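PDB 3DR8: yncA from Salmonella typhimurium, which probably transfers the acetyl group of acetyl coenzyme A to an amine of an acceptor substrate, as a member of the GNAT family of acetyltransferases. Local coordinates for residues H86-H91 and K102-L107; G115-V120 and Q162-E167. One frame throughout, in Å; residues are numbered along the deposited sequence.

In the fold
Interaction 1 packs helix 99-113 on strand 83-90, the strand that binds acetyl coenzyme A, and so joins the first strand and the helix of a beta-alpha-beta unit; interaction 2 pairs the second strand of that unit, 118-124, with strand 154-164 outside it. Their centres lie 16 Å apart, yet they meet in the core: CE of Met-119 comes within 3.7 Å of CD2 of His-86 and also touches Leu-104 and Leu-107. Interaction 1 borders the acetyl group directly, Val-88 N being bonded to its oxygen. In interaction 2 the side chain of Val-120 stays about 8 Å from the cofactor, and Val-118, Val-120, Gln-162 and Gln-164 pack on the second subunit, which His-117 also meets.

Interaction 1 of 2, residues H86-H91 and K102-L107; sequences HSVYVH and KLLSRL. With ACO (acetyl coenzyme *a), chain H.
His-86 packs its imidazole against two leucines of the helix. CD1 of Leu-104 reaches CE1 of the ring at 3.6 Å, the two side chains crossing at about a right angle, while CD2 of Leu-107 rests on CB of His-86. The ring takes this position because its CG sits between the backbone N and the carbonyl carbon (chi1 63°); the acetyl methyl, CH3, of the cofactor approaches the same ring obliquely. ND1 of His-86, beside CD1 of Leu-104, is buried here with no polar partner in the model. Val-88 divides its branches between neighbouring leucines: CG1, anti to the backbone N (chi1 -178°), meets CD1 of Leu-103, and CG2 meets CD1 of Leu-104. CD1 of Leu-103 also touches CG2 of Val-90 at 4.1 Å. Strand 86-90 runs nearly antiparallel to helix 102-107, their axes 9.1 Å apart at closest approach.

The strand backbone meanwhile serves acetyl coenzyme A. Val-88 N donates to the thioester oxygen O of the cofactor at 3.1 Å, and Val-90 N to its O9P at 2.9 Å and 164°; a weak bond from the cofactor's N4P to Val-88 O lies between them. Strand-like pairing with the pantetheine arm is a hallmark of the GNAT fold. Peptide groups thus make the hydrogen bonds, while Val-88 and Val-90 side chains touch both helix and cofactor; the bond to the thioester oxygen would probably polarise that carbonyl for attack.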
loop_
_atom_site.group_PDB
_atom_site.type_symbol
_atom_site.label_atom_id
_atom_site.label_comp_id
_atom_site.label_asym_id
_atom_site.label_seq_id
_atom_site.Cartn_x
_atom_site.Cartn_y
_atom_site.Cartn_z
ATOM N N HIS A 86 9.147 -6.382 1.336
ATOM C CA HIS A 86 10.568 -6.529 1.047
ATOM C C HIS A 86 10.908 -6.279 -0.417
ATOM O O HIS A 86 10.035 -6.190 -1.301
ATOM C CB HIS A 86 11.029 -7.936 1.439
ATOM C CG HIS A 86 10.347 -9.002 0.645
ATOM N ND1 HIS A 86 10.874 -9.497 -0.525
ATOM C CD2 HIS A 86 9.130 -9.575 0.788
ATOM C CE1 HIS A 86 10.036 -10.378 -1.043
ATOM N NE2 HIS A 86 8.970 -10.441 -0.265
ATOM N N SER A 87 12.200 -6.181 -0.674
ATOM C CA SER A 87 12.649 -6.086 -2.039
ATOM C C SER A 87 14.016 -6.755 -2.206
ATOM O O SER A 87 14.802 -6.837 -1.258
ATOM C CB SER A 87 12.691 -4.619 -2.451
ATOM O OG SER A 87 13.553 -3.894 -1.611
ATOM N N VAL A 88 14.277 -7.220 -3.429
ATOM C CA VAL A 88 15.497 -7.905 -3.744
ATOM C C VAL A 88 15.925 -7.319 -5.073
ATOM O O VAL A 88 15.134 -7.332 -5.999
ATOM C CB VAL A 88 15.285 -9.459 -3.916
ATOM C CG1 VAL A 88 16.644 -10.191 -4.216
ATOM C CG2 VAL A 88 14.612 -10.094 -2.697
ATOM N N TYR A 89 17.155 -6.796 -5.176
ATOM C CA TYR A 89 17.691 -6.380 -6.492
ATOM C C TYR A 89 19.100 -6.878 -6.736
ATOM O O TYR A 89 20.038 -6.519 -6.017
ATOM C CB TYR A 89 17.689 -4.863 -6.695
ATOM C CG TYR A 89 16.380 -4.228 -6.471
ATOM C CD1 TYR A 89 15.457 -4.087 -7.508
ATOM C CD2 TYR A 89 16.047 -3.764 -5.206
ATOM C CE1 TYR A 89 14.206 -3.508 -7.277
ATOM C CE2 TYR A 89 14.824 -3.189 -4.963
ATOM C CZ TYR A 89 13.915 -3.060 -5.985
ATOM O OH TYR A 89 12.721 -2.454 -5.667
ATOM N N VAL A 90 19.248 -7.666 -7.792
ATOM C CA VAL A 90 20.548 -8.196 -8.166
ATOM C C VAL A 90 21.079 -7.355 -9.341
ATOM O O VAL A 90 20.331 -7.022 -10.283
ATOM C CB VAL A 90 20.439 -9.697 -8.516
ATOM C CG1 VAL A 90 21.766 -10.226 -9.047
ATOM C CG2 VAL A 90 19.943 -10.501 -7.295
ATOM N N HIS A 91 22.355 -6.972 -9.251
ATOM C CA HIS A 91 23.055 -6.258 -10.308
ATOM C C HIS A 91 22.817 -6.979 -11.631
ATOM O O HIS A 91 22.969 -8.208 -11.696
ATOM C CB HIS A 91 24.553 -6.230 -9.983
ATOM C CG HIS A 91 25.371 -5.377 -10.910
ATOM N ND1 HIS A 91 25.589 -5.698 -12.230
ATOM C CD2 HIS A 91 26.039 -4.221 -10.692
ATOM C CE1 HIS A 91 26.335 -4.767 -12.795
ATOM N NE2 HIS A 91 26.641 -3.869 -11.875
ATOM N N LYS A 102 19.521 -16.772 -2.803
ATOM C CA LYS A 102 20.381 -16.677 -1.618
ATOM C C LYS A 102 20.003 -15.460 -0.763
ATOM O O LYS A 102 19.822 -15.599 0.458
ATOM C CB LYS A 102 21.846 -16.685 -1.997
ATOM C CG LYS A 102 22.305 -18.036 -2.552
ATOM C CD LYS A 102 22.772 -18.994 -1.466
ATOM C CE LYS A 102 23.508 -20.173 -2.103
ATOM N NZ LYS A 102 24.640 -20.639 -1.248
ATOM N N LEU A 103 19.849 -14.294 -1.396
ATOM C CA LEU A 103 19.399 -13.078 -0.667
ATOM C C LEU A 103 18.031 -13.206 -0.020
ATOM O O LEU A 103 17.869 -12.839 1.147
ATOM C CB LEU A 103 19.413 -11.837 -1.556
ATOM C CG LEU A 103 20.755 -11.283 -1.941
ATOM C CD1 LEU A 103 20.587 -10.578 -3.283
ATOM C CD2 LEU A 103 21.324 -10.347 -0.831
ATOM N N LEU A 104 17.045 -13.721 -0.753
ATOM C CA LEU A 104 15.687 -13.814 -0.205
ATOM C C LEU A 104 15.566 -14.842 0.913
ATOM O O LEU A 104 14.884 -14.567 1.915
ATOM C CB LEU A 104 14.616 -14.023 -1.309
ATOM C CG LEU A 104 13.115 -14.018 -0.902
ATOM C CD1 LEU A 104 12.689 -12.717 -0.167
ATOM C CD2 LEU A 104 12.206 -14.312 -2.140
ATOM N N SER A 105 16.201 -16.013 0.730
ATOM C CA SER A 105 16.274 -17.048 1.764
ATOM C C SER A 105 16.733 -16.440 3.097
ATOM O O SER A 105 16.062 -16.580 4.110
ATOM C CB SER A 105 17.214 -18.177 1.328
ATOM O OG SER A 105 17.280 -19.230 2.277
ATOM N N ARG A 106 17.851 -15.722 3.053
ATOM C CA ARG A 106 18.421 -15.058 4.224
ATOM C C ARG A 106 17.499 -13.948 4.770
ATOM O O ARG A 106 17.364 -13.775 5.987
ATOM C CB ARG A 106 19.798 -14.488 3.877
ATOM C CG ARG A 106 20.442 -13.632 4.958
ATOM C CD ARG A 106 20.765 -14.428 6.243
ATOM N NE ARG A 106 21.400 -13.520 7.197
ATOM C CZ ARG A 106 22.685 -13.195 7.183
ATOM N NH1 ARG A 106 23.513 -13.730 6.294
ATOM N NH2 ARG A 106 23.135 -12.317 8.061
ATOM N N LEU A 107 16.845 -13.215 3.873
ATOM C CA LEU A 107 15.920 -12.177 4.301
ATOM C C LEU A 107 14.750 -12.757 5.099
ATOM O O LEU A 107 14.328 -12.189 6.088
ATOM C CB LEU A 107 15.447 -11.367 3.101
ATOM C CG LEU A 107 14.911 -9.970 3.423
ATOM C CD1 LEU A 107 15.980 -9.021 3.954
ATOM C CD2 LEU A 107 14.249 -9.425 2.176
HETATM N N1A ACO H . 11.357 -16.591 -16.524
HETATM C C2A ACO H . 10.917 -17.406 -15.545
HETATM N N3A ACO H . 11.734 -17.750 -14.524
HETATM C C4A ACO H . 13.007 -17.282 -14.466
HETATM C C5A ACO H . 13.475 -16.447 -15.452
HETATM C C6A ACO H . 12.631 -16.097 -16.487
HETATM N N6A ACO H . 13.126 -15.274 -17.445
HETATM N N7A ACO H . 14.752 -16.132 -15.167
HETATM C C8A ACO H . 15.077 -16.750 -14.009
HETATM N N9A ACO H . 14.014 -17.461 -13.609
HETATM C C1B ACO H . 13.913 -18.254 -12.367
HETATM C C2B ACO H . 15.047 -19.217 -12.060
HETATM O O2B ACO H . 14.914 -20.444 -12.812
HETATM C C3B ACO H . 14.839 -19.360 -10.552
HETATM O O3B ACO H . 13.849 -20.340 -10.241
HETATM P P3B ACO H . 14.027 -21.232 -8.901
HETATM O O7A ACO H . 14.280 -20.275 -7.740
HETATM O O8A ACO H . 15.264 -22.039 -9.236
HETATM O O9A ACO H . 12.768 -22.052 -8.843
HETATM C C4B ACO H . 14.276 -18.016 -10.093
HETATM O O4B ACO H . 13.924 -17.320 -11.281
HETATM C C5B ACO H . 15.240 -17.171 -9.256
HETATM O O5B ACO H . 16.530 -17.223 -9.849
HETATM P P1A ACO H . 17.799 -16.450 -9.261
HETATM O O1A ACO H . 18.916 -16.627 -10.269
HETATM O O2A ACO H . 18.008 -16.715 -7.787
HETATM O O3A ACO H . 17.275 -14.929 -9.428
HETATM P P2A ACO H . 18.156 -13.619 -9.649
HETATM O O4A ACO H . 18.147 -13.270 -11.109
HETATM O O5A ACO H . 19.454 -13.579 -8.883
HETATM O O6A ACO H . 17.180 -12.600 -8.851
HETATM C CBP ACO H . 15.490 -10.962 -9.279
HETATM C CCP ACO H . 15.801 -12.443 -9.191
HETATM C CDP ACO H . 14.064 -10.799 -9.786
HETATM C CEP ACO H . 15.584 -10.396 -7.866
HETATM C CAP ACO H . 16.535 -10.295 -10.202
HETATM O OAP ACO H . 16.552 -10.817 -11.563
HETATM C C9P ACO H . 16.443 -8.796 -10.357
HETATM O O9P ACO H . 17.175 -8.050 -9.732
HETATM N N8P ACO H . 15.591 -8.305 -11.276
HETATM C C7P ACO H . 15.352 -6.905 -11.621
HETATM C C6P ACO H . 14.720 -6.148 -10.422
HETATM C C5P ACO H . 13.504 -6.921 -9.857
HETATM O O5P ACO H . 12.560 -7.308 -10.575
HETATM N N4P ACO H . 13.495 -7.154 -8.539
HETATM C C3P ACO H . 12.433 -7.883 -7.819
HETATM C C2P ACO H . 11.231 -6.948 -7.650
HETATM S S1P ACO H . 9.877 -7.691 -6.773
HETATM C C ACO H . 10.488 -8.172 -5.175
HETATM O O ACO H . 11.534 -7.254 -4.825
HETATM C CH3 ACO H . 9.394 -8.264 -4.100
#

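Interaction 2 of 2, residues G115-V120 and Q162-E167; sequences GKHVMV and QLQLDE
Lys-116 meets Leu-165 just beyond the Schellman motif in which Gly-115, at positive phi, ends the preceding helix. The carbonyl O of Lys-116 lies 3.4 Å from CD1 of Leu-165 and accepts a bond from water 1. His-117 is engaged on several sides. Its ND1 donates to OD1 of Asp-166 at 2.8 Å; the oxygen lies in the ring plane, but the nitrogen approaches from above the carboxylate plane. With CG anti to the backbone N (chi1 -175°), the imidazole runs alongside Gln-164, whose CG makes a CH-pi contact over one face, 3.9 Å from the centroid. The Gln-164 amide is held by its own bond from NE2 to Asp-166 O, while NE2 of His-117 bonds Gln-147 of the second subunit. His-117 O also accepts from Leu-165 N at 2.7 Å.

Val-118 faces Gln-164 in a non-hydrogen-bonded antiparallel pair, and its CG1 lies 3.9 Å from NE2 of Gln-162, whose OE1 bonds OG1 of Thr-142. Selenomethionine Met-119 makes the hydrogen-bonded pair with Leu-163, its N donating to Leu-163 O at 2.9 Å and its O accepting from Leu-163 N. Val-120 then pairs with Gln-162.

In the sheet, strand 118-124 lies between strands 83-90 and 154-164. Met-119 and Leu-165 pack on Ile-108 and Ala-111 of helix 99-113, whereas Val-118, Val-120, Gln-162 and Gln-164 face the second subunit, where His-117 stacks on Trp-155.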
loop_
_atom_site.group_PDB
_atom_site.type_symbol
_atom_site.label_atom_id
_atom_site.label_comp_id
_atom_site.label_asym_id
_atom_site.label_seq_id
_atom_site.Cartn_x
_atom_site.Cartn_y
_atom_site.Cartn_z
ATOM N N GLY A 115 10.673 -10.876 14.364
ATOM C CA GLY A 115 9.366 -11.097 14.941
ATOM C C GLY A 115 8.187 -10.843 14.008
ATOM O O GLY A 115 7.027 -10.794 14.475
ATOM N N LYS A 116 8.457 -10.707 12.707
ATOM C CA LYS A 116 7.412 -10.382 11.737
ATOM C C LYS A 116 6.488 -11.598 11.432
ATOM O O LYS A 116 6.896 -12.740 11.544
ATOM C CB LYS A 116 8.029 -9.817 10.444
ATOM C CG LYS A 116 8.884 -8.531 10.627
ATOM C CD LYS A 116 8.051 -7.413 11.291
ATOM C CE LYS A 116 8.923 -6.242 11.674
ATOM N NZ LYS A 116 8.060 -5.144 12.195
ATOM N N HIS A 117 5.245 -11.323 11.031
ATOM C CA HIS A 117 4.252 -12.373 10.775
ATOM C C HIS A 117 4.074 -12.640 9.276
ATOM O O HIS A 117 3.830 -13.789 8.858
ATOM C CB HIS A 117 2.918 -11.984 11.413
ATOM C CG HIS A 117 1.863 -13.039 11.319
ATOM N ND1 HIS A 117 1.984 -14.270 11.931
ATOM C CD2 HIS A 117 0.655 -13.043 10.706
ATOM C CE1 HIS A 117 0.901 -14.988 11.696
ATOM N NE2 HIS A 117 0.088 -14.275 10.944
ATOM N N VAL A 118 4.161 -11.578 8.475
ATOM C CA VAL A 118 3.904 -11.682 7.037
ATOM C C VAL A 118 4.940 -10.868 6.278
ATOM O O VAL A 118 5.299 -9.757 6.688
ATOM C CB VAL A 118 2.429 -11.264 6.621
ATOM C CG1 VAL A 118 2.228 -11.364 5.068
ATOM C CG2 VAL A 118 1.384 -12.153 7.289
HETATM N N MSE A 119 5.437 -11.450 5.203
HETATM C CA MSE A 119 6.175 -10.721 4.163
HETATM C C MSE A 119 5.308 -10.562 2.917
HETATM O O MSE A 119 4.728 -11.527 2.432
HETATM C CB MSE A 119 7.434 -11.495 3.771
HETATM C CG MSE A 119 8.376 -11.705 4.926
HETATM SE SE MSE A 119 9.953 -12.720 4.457
HETATM C CE MSE A 119 10.952 -11.424 3.428
ATOM N N VAL A 120 5.262 -9.351 2.398
ATOM C CA VAL A 120 4.490 -9.008 1.212
ATOM C C VAL A 120 5.438 -8.639 0.078
ATOM O O VAL A 120 6.286 -7.740 0.236
ATOM C CB VAL A 120 3.469 -7.847 1.474
ATOM C CG1 VAL A 120 2.851 -7.326 0.149
ATOM C CG2 VAL A 120 2.344 -8.291 2.535
ATOM N N GLN A 162 2.606 -13.357 -0.811
ATOM C CA GLN A 162 2.946 -13.217 0.573
ATOM C C GLN A 162 3.420 -14.566 1.160
ATOM O O GLN A 162 3.127 -15.652 0.621
ATOM C CB GLN A 162 1.783 -12.591 1.359
ATOM C CG GLN A 162 0.578 -13.494 1.547
ATOM C CD GLN A 162 -0.596 -12.735 2.138
ATOM O OE1 GLN A 162 -1.247 -11.942 1.436
ATOM N NE2 GLN A 162 -0.894 -12.985 3.426
ATOM N N LEU A 163 4.145 -14.452 2.259
ATOM C CA LEU A 163 4.593 -15.585 3.037
ATOM C C LEU A 163 4.295 -15.290 4.489
ATOM O O LEU A 163 4.796 -14.303 5.048
ATOM C CB LEU A 163 6.088 -15.849 2.850
ATOM C CG LEU A 163 6.699 -16.933 3.740
ATOM C CD1 LEU A 163 6.065 -18.325 3.484
ATOM C CD2 LEU A 163 8.164 -16.951 3.546
ATOM N N GLN A 164 3.514 -16.178 5.098
ATOM C CA GLN A 164 3.208 -16.084 6.521
ATOM C C GLN A 164 4.301 -16.838 7.287
ATOM O O GLN A 164 4.597 -17.994 6.996
ATOM C CB GLN A 164 1.840 -16.672 6.825
ATOM C CG GLN A 164 1.327 -16.307 8.260
ATOM C CD GLN A 164 -0.076 -16.780 8.481
ATOM O OE1 GLN A 164 -1.004 -16.396 7.755
ATOM N NE2 GLN A 164 -0.249 -17.636 9.467
ATOM N N LEU A 165 4.948 -16.165 8.222
ATOM C CA LEU A 165 6.193 -16.673 8.793
ATOM C C LEU A 165 5.983 -17.555 10.037
ATOM O O LEU A 165 6.921 -18.213 10.497
ATOM C CB LEU A 165 7.096 -15.478 9.139
ATOM C CG LEU A 165 7.539 -14.608 7.944
ATOM C CD1 LEU A 165 8.155 -13.318 8.454
ATOM C CD2 LEU A 165 8.536 -15.368 7.078
ATOM N N ASP A 166 4.770 -17.526 10.592
ATOM C CA ASP A 166 4.416 -18.338 11.757
ATOM C C ASP A 166 2.897 -18.524 11.816
ATOM O O ASP A 166 2.163 -17.995 10.970
ATOM C CB ASP A 166 4.915 -17.723 13.075
ATOM C CG ASP A 166 4.378 -16.332 13.304
ATOM O OD1 ASP A 166 3.179 -16.149 13.630
ATOM O OD2 ASP A 166 5.179 -15.411 13.151
ATOM N N GLU A 167 2.430 -19.275 12.811
ATOM C CA GLU A 167 1.004 -19.467 12.981
ATOM C C GLU A 167 0.587 -19.012 14.355
ATOM O O GLU A 167 -0.335 -19.563 14.946
ATOM C CB GLU A 167 0.616 -20.918 12.711
ATOM C CG GLU A 167 0.478 -21.188 11.220
ATOM C CD GLU A 167 1.155 -22.470 10.793
ATOM O OE1 GLU A 167 2.416 -22.496 10.711
ATOM O OE2 GLU A 167 0.419 -23.449 10.518
HETATM O O HOH W 1 7.685 -15.234 12.747
HETATM O O HOH W 2 4.400 -13.314 14.202
#